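Local structure of ESAT-6-like protein MAB_3112 (Mycobacterium abscessus, 4I0X) at residues D29-F34 with S47-M52; K10-L15 with D65-L70. The protein is of unknown function but, as a secreted WXG100 (ESAT-6-like) protein, pairs with its partner MAB_3113 to form the EsxEF complex. The protein carries 4 engineered substitutions. One frame throughout, in Å; residues are numbered along the deposited sequence.

Contact 1 of 2, residues D29-F34 with S47-M52; sequences DVQSLF and SGWDEM
Val30 lies against the indole of Trp49, and this apolar pairing makes up most of the contact. The two methyls divide the work. Val30 CG2 sits over one face of the ring in a CH-pi contact, 4.1 Å from the centroid of the five-membered ring of Trp49 and 18° off its normal, while Val30 CG1 reaches Trp49 CG at 3.8 Å. With its CG anti to the backbone N (chi1 170°), Trp49 sends the indole across to the other helix, where a short, branched valine matches the broad flat ring.

Gln31 adds a looser contact. Bent at chi2, it brings its amide NE2 to 3.8 Å from Trp49 CD1; the two side chains cross at about a right angle, with the amide plane turned 51° from the ring.

The indole N-H has a partner of its own. Asp27, one turn before Gln31 on helix 4-32, accepts a hydrogen bond from Trp49 NE1 through OD1 and a weak one from Gln31 NE2. One carboxylate oxygen thus satisfies the N-H of a buried side chain and helps fix the rotation of the ring.

Val30 also packs on Val19 of the MAB_3113 chain, which places the pair close to the heterodimer interface. The whole is an interhelical contact near the turn of the helical hairpin that defines the WXG100 fold.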
loop_
_atom_site.group_PDB
_atom_site.type_symbol
_atom_site.label_atom_id
_atom_site.label_comp_id
_atom_site.label_asym_id
_atom_site.label_seq_id
_atom_site.Cartn_x
_atom_site.Cartn_y
_atom_site.Cartn_z
ATOM N N ASP A 29 -7.801 13.027 4.092
ATOM C CA ASP A 29 -7.937 13.011 5.552
ATOM C C ASP A 29 -6.692 13.572 6.222
ATOM O O ASP A 29 -6.772 14.403 7.144
ATOM C CB ASP A 29 -8.119 11.594 6.062
ATOM C CG ASP A 29 -9.463 10.992 5.720
ATOM O OD1 ASP A 29 -10.403 11.717 5.326
ATOM O OD2 ASP A 29 -9.580 9.764 5.881
ATOM N N VAL A 30 -5.535 13.103 5.775
ATOM C CA VAL A 30 -4.275 13.532 6.348
ATOM C C VAL A 30 -4.083 15.002 6.176
ATOM O O VAL A 30 -3.763 15.683 7.141
ATOM C CB VAL A 30 -3.068 12.799 5.768
ATOM C CG1 VAL A 30 -1.781 13.483 6.245
ATOM C CG2 VAL A 30 -3.092 11.331 6.187
ATOM N N GLN A 31 -4.235 15.501 4.950
ATOM C CA GLN A 31 -4.100 16.934 4.717
ATOM C C GLN A 31 -5.057 17.749 5.597
ATOM O O GLN A 31 -4.710 18.844 6.005
ATOM C CB GLN A 31 -4.346 17.306 3.249
ATOM C CG GLN A 31 -3.365 16.658 2.274
ATOM C CD GLN A 31 -1.914 16.712 2.752
ATOM O OE1 GLN A 31 -1.432 17.740 3.255
ATOM N NE2 GLN A 31 -1.207 15.597 2.587
ATOM N N SER A 32 -6.251 17.236 5.894
ATOM C CA SER A 32 -7.192 18.044 6.687
ATOM C C SER A 32 -6.660 18.255 8.112
ATOM O O SER A 32 -7.103 19.185 8.805
ATOM C CB SER A 32 -8.588 17.406 6.741
ATOM O OG SER A 32 -8.592 16.293 7.632
ATOM N N LEU A 33 -5.749 17.395 8.570
ATOM C CA LEU A 33 -5.259 17.551 9.955
ATOM C C LEU A 33 -4.392 18.795 10.151
ATOM O O LEU A 33 -4.282 19.304 11.262
ATOM C CB LEU A 33 -4.453 16.345 10.392
ATOM C CG LEU A 33 -5.201 15.028 10.449
ATOM C CD1 LEU A 33 -4.138 13.984 10.701
ATOM C CD2 LEU A 33 -6.301 15.033 11.535
ATOM N N PHE A 34 -3.783 19.285 9.073
ATOM C CA PHE A 34 -2.733 20.289 9.192
ATOM C C PHE A 34 -3.252 21.694 9.324
ATOM O O PHE A 34 -2.506 22.600 9.695
ATOM C CB PHE A 34 -1.738 20.160 8.035
ATOM C CG PHE A 34 -1.060 18.837 8.007
ATOM C CD1 PHE A 34 -0.615 18.260 9.176
ATOM C CD2 PHE A 34 -0.907 18.135 6.825
ATOM C CE1 PHE A 34 0.010 17.037 9.153
ATOM C CE2 PHE A 34 -0.304 16.886 6.818
ATOM C CZ PHE A 34 0.151 16.350 7.963
ATOM N N SER A 47 5.673 14.050 6.675
ATOM C CA SER A 47 6.649 13.372 5.859
ATOM C C SER A 47 6.504 11.817 5.931
ATOM O O SER A 47 6.793 11.132 4.983
ATOM C CB SER A 47 8.068 13.890 6.125
ATOM O OG SER A 47 8.596 13.433 7.333
ATOM N N GLY A 48 5.962 11.287 7.024
ATOM C CA GLY A 48 5.568 9.904 7.079
ATOM C C GLY A 48 4.503 9.551 6.044
ATOM O O GLY A 48 4.596 8.527 5.371
ATOM N N TRP A 49 3.482 10.401 5.942
ATOM C CA TRP A 49 2.404 10.215 4.985
ATOM C C TRP A 49 2.900 10.322 3.544
ATOM O O TRP A 49 2.518 9.517 2.686
ATOM C CB TRP A 49 1.214 11.161 5.243
ATOM C CG TRP A 49 0.293 11.080 4.091
ATOM C CD1 TRP A 49 0.027 12.052 3.178
ATOM C CD2 TRP A 49 -0.431 9.922 3.673
ATOM N NE1 TRP A 49 -0.840 11.574 2.224
ATOM C CE2 TRP A 49 -1.121 10.264 2.496
ATOM C CE3 TRP A 49 -0.546 8.632 4.164
ATOM C CZ2 TRP A 49 -1.925 9.358 1.818
ATOM C CZ3 TRP A 49 -1.357 7.738 3.498
ATOM C CH2 TRP A 49 -2.039 8.108 2.341
ATOM N N ASP A 50 3.766 11.285 3.280
ATOM C CA ASP A 50 4.391 11.420 1.979
ATOM C C ASP A 50 5.102 10.140 1.593
ATOM O O ASP A 50 4.995 9.697 0.450
ATOM C CB ASP A 50 5.388 12.556 1.981
ATOM C CG ASP A 50 4.720 13.924 2.026
ATOM O OD1 ASP A 50 3.471 13.997 1.942
ATOM O OD2 ASP A 50 5.464 14.929 2.132
ATOM N N GLU A 51 5.812 9.535 2.545
ATOM C CA GLU A 51 6.477 8.262 2.277
ATOM C C GLU A 51 5.452 7.124 2.137
ATOM O O GLU A 51 5.562 6.311 1.260
ATOM C CB GLU A 51 7.537 7.937 3.334
ATOM C CG GLU A 51 8.082 6.541 3.165
ATOM C CD GLU A 51 9.292 6.229 4.028
ATOM O OE1 GLU A 51 9.686 7.053 4.887
ATOM O OE2 GLU A 51 9.834 5.129 3.851
ATOM N N MET A 52 4.439 7.067 2.992
ATOM C CA MET A 52 3.381 6.083 2.820
ATOM C C MET A 52 2.640 6.156 1.431
ATOM O O MET A 52 2.394 5.144 0.768
ATOM C CB MET A 52 2.401 6.233 3.984
ATOM C CG MET A 52 1.384 5.202 4.049
ATOM S SD MET A 52 0.513 5.118 5.647
ATOM C CE MET A 52 -0.302 3.592 5.248
#

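Contact 2 of 2, residues K10-L15 with D65-L70; sequences KFAASL and DIASTL
Helices 10-15 and 65-70 run nearly antiparallel, their directions 147° apart and their axes 8.1 Å apart at closest approach, with the CA atoms of Ala12 and Ala67 only 5.4 Å from each other. Such closeness depends on small side chains. The CB atoms of Ala12 and Ala67 both point at the opposite helix and meet at 3.9 Å, methyl against methyl. Ala67 CB also lies 3.7 Å from the backbone N of Ala13, so this methyl rests on the main chain of the facing helix as well as on a side chain. Ala13 adds its own CB from the flank, 4.0 Å from Ala67 CB.

Ile66 extends the apolar patch beside Ala12. Its CG1 is anti to the backbone N (chi1 -164°) and carries the longer branch away from helix 10-15, while the Ile66 CG2 methyl stays near enough to touch Ala12 CB at 4.0 Å. Ile66 also packs on Ala61 of the MAB_3113 chain, a place that suits a bulky, wholly apolar residue.

A polar link borders the alanines: Ser9, just before segment 10-15, is hydrogen-bonded through OG to Ala67 O. One turn beyond Ile66, Leu70 touches Val5, Leu8 and Ser9 of helix 4-32 and Trp50 of the MAB_3113 chain. The alanine contact thus joins the beginning of helix 4-32 to the last part of helix 40-72, with the MAB_3113 chain packed alongside, against Phe11, Leu15, Ile66 and Leu70.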
loop_
_atom_site.group_PDB
_atom_site.type_symbol
_atom_site.label_atom_id
_atom_site.label_comp_id
_atom_site.label_asym_id
_atom_site.label_seq_id
_atom_site.Cartn_x
_atom_site.Cartn_y
_atom_site.Cartn_z
ATOM N N LYS A 10 -7.478 -10.375 -12.561
ATOM C CA LYS A 10 -8.650 -9.680 -12.029
ATOM C C LYS A 10 -8.394 -9.283 -10.602
ATOM O O LYS A 10 -8.777 -8.187 -10.161
ATOM C CB LYS A 10 -9.908 -10.544 -12.120
ATOM C CG LYS A 10 -10.331 -10.829 -13.542
ATOM C CD LYS A 10 -11.611 -11.653 -13.605
ATOM C CE LYS A 10 -12.806 -10.765 -13.335
ATOM N NZ LYS A 10 -14.092 -11.470 -13.530
ATOM N N PHE A 11 -7.700 -10.147 -9.880
ATOM C CA PHE A 11 -7.400 -9.856 -8.476
ATOM C C PHE A 11 -6.473 -8.650 -8.371
ATOM O O PHE A 11 -6.751 -7.697 -7.640
ATOM C CB PHE A 11 -6.765 -11.069 -7.831
ATOM C CG PHE A 11 -6.573 -10.940 -6.343
ATOM C CD1 PHE A 11 -5.574 -10.140 -5.834
ATOM C CD2 PHE A 11 -7.376 -11.638 -5.462
ATOM C CE1 PHE A 11 -5.379 -10.029 -4.455
ATOM C CE2 PHE A 11 -7.187 -11.520 -4.081
ATOM C CZ PHE A 11 -6.184 -10.716 -3.596
ATOM N N ALA A 12 -5.374 -8.675 -9.110
ATOM C CA ALA A 12 -4.432 -7.559 -9.098
ATOM C C ALA A 12 -5.109 -6.230 -9.533
ATOM O O ALA A 12 -4.876 -5.183 -8.949
ATOM C CB ALA A 12 -3.264 -7.882 -10.013
ATOM N N ALA A 13 -5.935 -6.287 -10.575
ATOM C CA ALA A 13 -6.611 -5.109 -11.077
ATOM C C ALA A 13 -7.570 -4.542 -10.037
ATOM O O ALA A 13 -7.599 -3.334 -9.806
ATOM C CB ALA A 13 -7.360 -5.423 -12.331
ATOM N N SER A 14 -8.332 -5.417 -9.400
ATOM C CA SER A 14 -9.278 -4.994 -8.357
ATOM C C SER A 14 -8.555 -4.368 -7.162
ATOM O O SER A 14 -8.994 -3.344 -6.632
ATOM C CB SER A 14 -10.135 -6.181 -7.890
ATOM O OG SER A 14 -11.126 -5.751 -6.976
ATOM N N LEU A 15 -7.461 -4.988 -6.725
ATOM C CA LEU A 15 -6.713 -4.465 -5.608
ATOM C C LEU A 15 -6.139 -3.097 -5.962
ATOM O O LEU A 15 -6.142 -2.210 -5.136
ATOM C CB LEU A 15 -5.608 -5.433 -5.209
ATOM C CG LEU A 15 -4.688 -4.966 -4.076
ATOM C CD1 LEU A 15 -5.469 -4.700 -2.774
ATOM C CD2 LEU A 15 -3.597 -6.027 -3.848
ATOM N N ASP A 65 0.488 -2.974 -13.723
ATOM C CA ASP A 65 1.380 -3.573 -14.712
ATOM C C ASP A 65 1.186 -5.071 -14.792
ATOM O O ASP A 65 0.977 -5.590 -15.855
ATOM C CB ASP A 65 2.849 -3.274 -14.397
ATOM C CG ASP A 65 3.178 -1.802 -14.494
ATOM O OD1 ASP A 65 2.391 -1.046 -15.112
ATOM O OD2 ASP A 65 4.232 -1.400 -13.949
ATOM N N ILE A 66 1.267 -5.785 -13.680
ATOM C CA ILE A 66 1.170 -7.235 -13.791
ATOM C C ILE A 66 -0.247 -7.613 -14.218
ATOM O O ILE A 66 -0.434 -8.574 -14.932
ATOM C CB ILE A 66 1.570 -7.959 -12.461
ATOM C CG1 ILE A 66 1.848 -9.449 -12.666
ATOM C CG2 ILE A 66 0.487 -7.821 -11.428
ATOM C CD1 ILE A 66 2.723 -9.767 -13.806
ATOM N N ALA A 67 -1.246 -6.875 -13.758
ATOM C CA ALA A 67 -2.632 -7.179 -14.157
ATOM C C ALA A 67 -2.756 -7.112 -15.667
ATOM O O ALA A 67 -3.327 -7.990 -16.280
ATOM C CB ALA A 67 -3.618 -6.225 -13.486
ATOM N N SER A 68 -2.221 -6.060 -16.266
ATOM C CA SER A 68 -2.305 -5.861 -17.718
ATOM C C SER A 68 -1.538 -6.920 -18.494
ATOM O O SER A 68 -2.028 -7.442 -19.489
ATOM C CB SER A 68 -1.769 -4.486 -18.064
ATOM O OG SER A 68 -2.551 -3.517 -17.393
ATOM N N THR A 69 -0.317 -7.205 -18.051
ATOM C CA THR A 69 0.507 -8.216 -18.706
ATOM C C THR A 69 -0.179 -9.570 -18.655
ATOM O O THR A 69 -0.248 -10.269 -19.656
ATOM C CB THR A 69 1.918 -8.257 -18.087
ATOM O OG1 THR A 69 2.496 -6.961 -18.201
ATOM C CG2 THR A 69 2.812 -9.224 -18.810
ATOM N N LEU A 70 -0.708 -9.950 -17.504
ATOM C CA LEU A 70 -1.436 -11.217 -17.403
ATOM C C LEU A 70 -2.727 -11.222 -18.225
ATOM O O LEU A 70 -3.135 -12.250 -18.722
ATOM C CB LEU A 70 -1.800 -11.490 -15.942
ATOM C CG LEU A 70 -0.687 -11.880 -14.976
ATOM C CD1 LEU A 70 -1.310 -11.995 -13.614
ATOM C CD2 LEU A 70 -0.037 -13.203 -15.407
#

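Overall arrangement
From the N terminus, the chain enters helix 4-32 and passes first through segment 10-15, then through 29-34 near the turn. Helix 40-72 brings it back, so that 47-52 meets 29-34 in contact 1 and, farther on, 65-70 meets 10-15 in contact 2. Contact 1 closes the short inner loop, with 12 residues between its segments; contact 2 closes the long outer one, with 49, and encloses it. The two do not cross. Their centres are about 28 Å apart, on opposite sides of the chain's centre. Together they join the same two helices near the turn and near the open end of one hairpin.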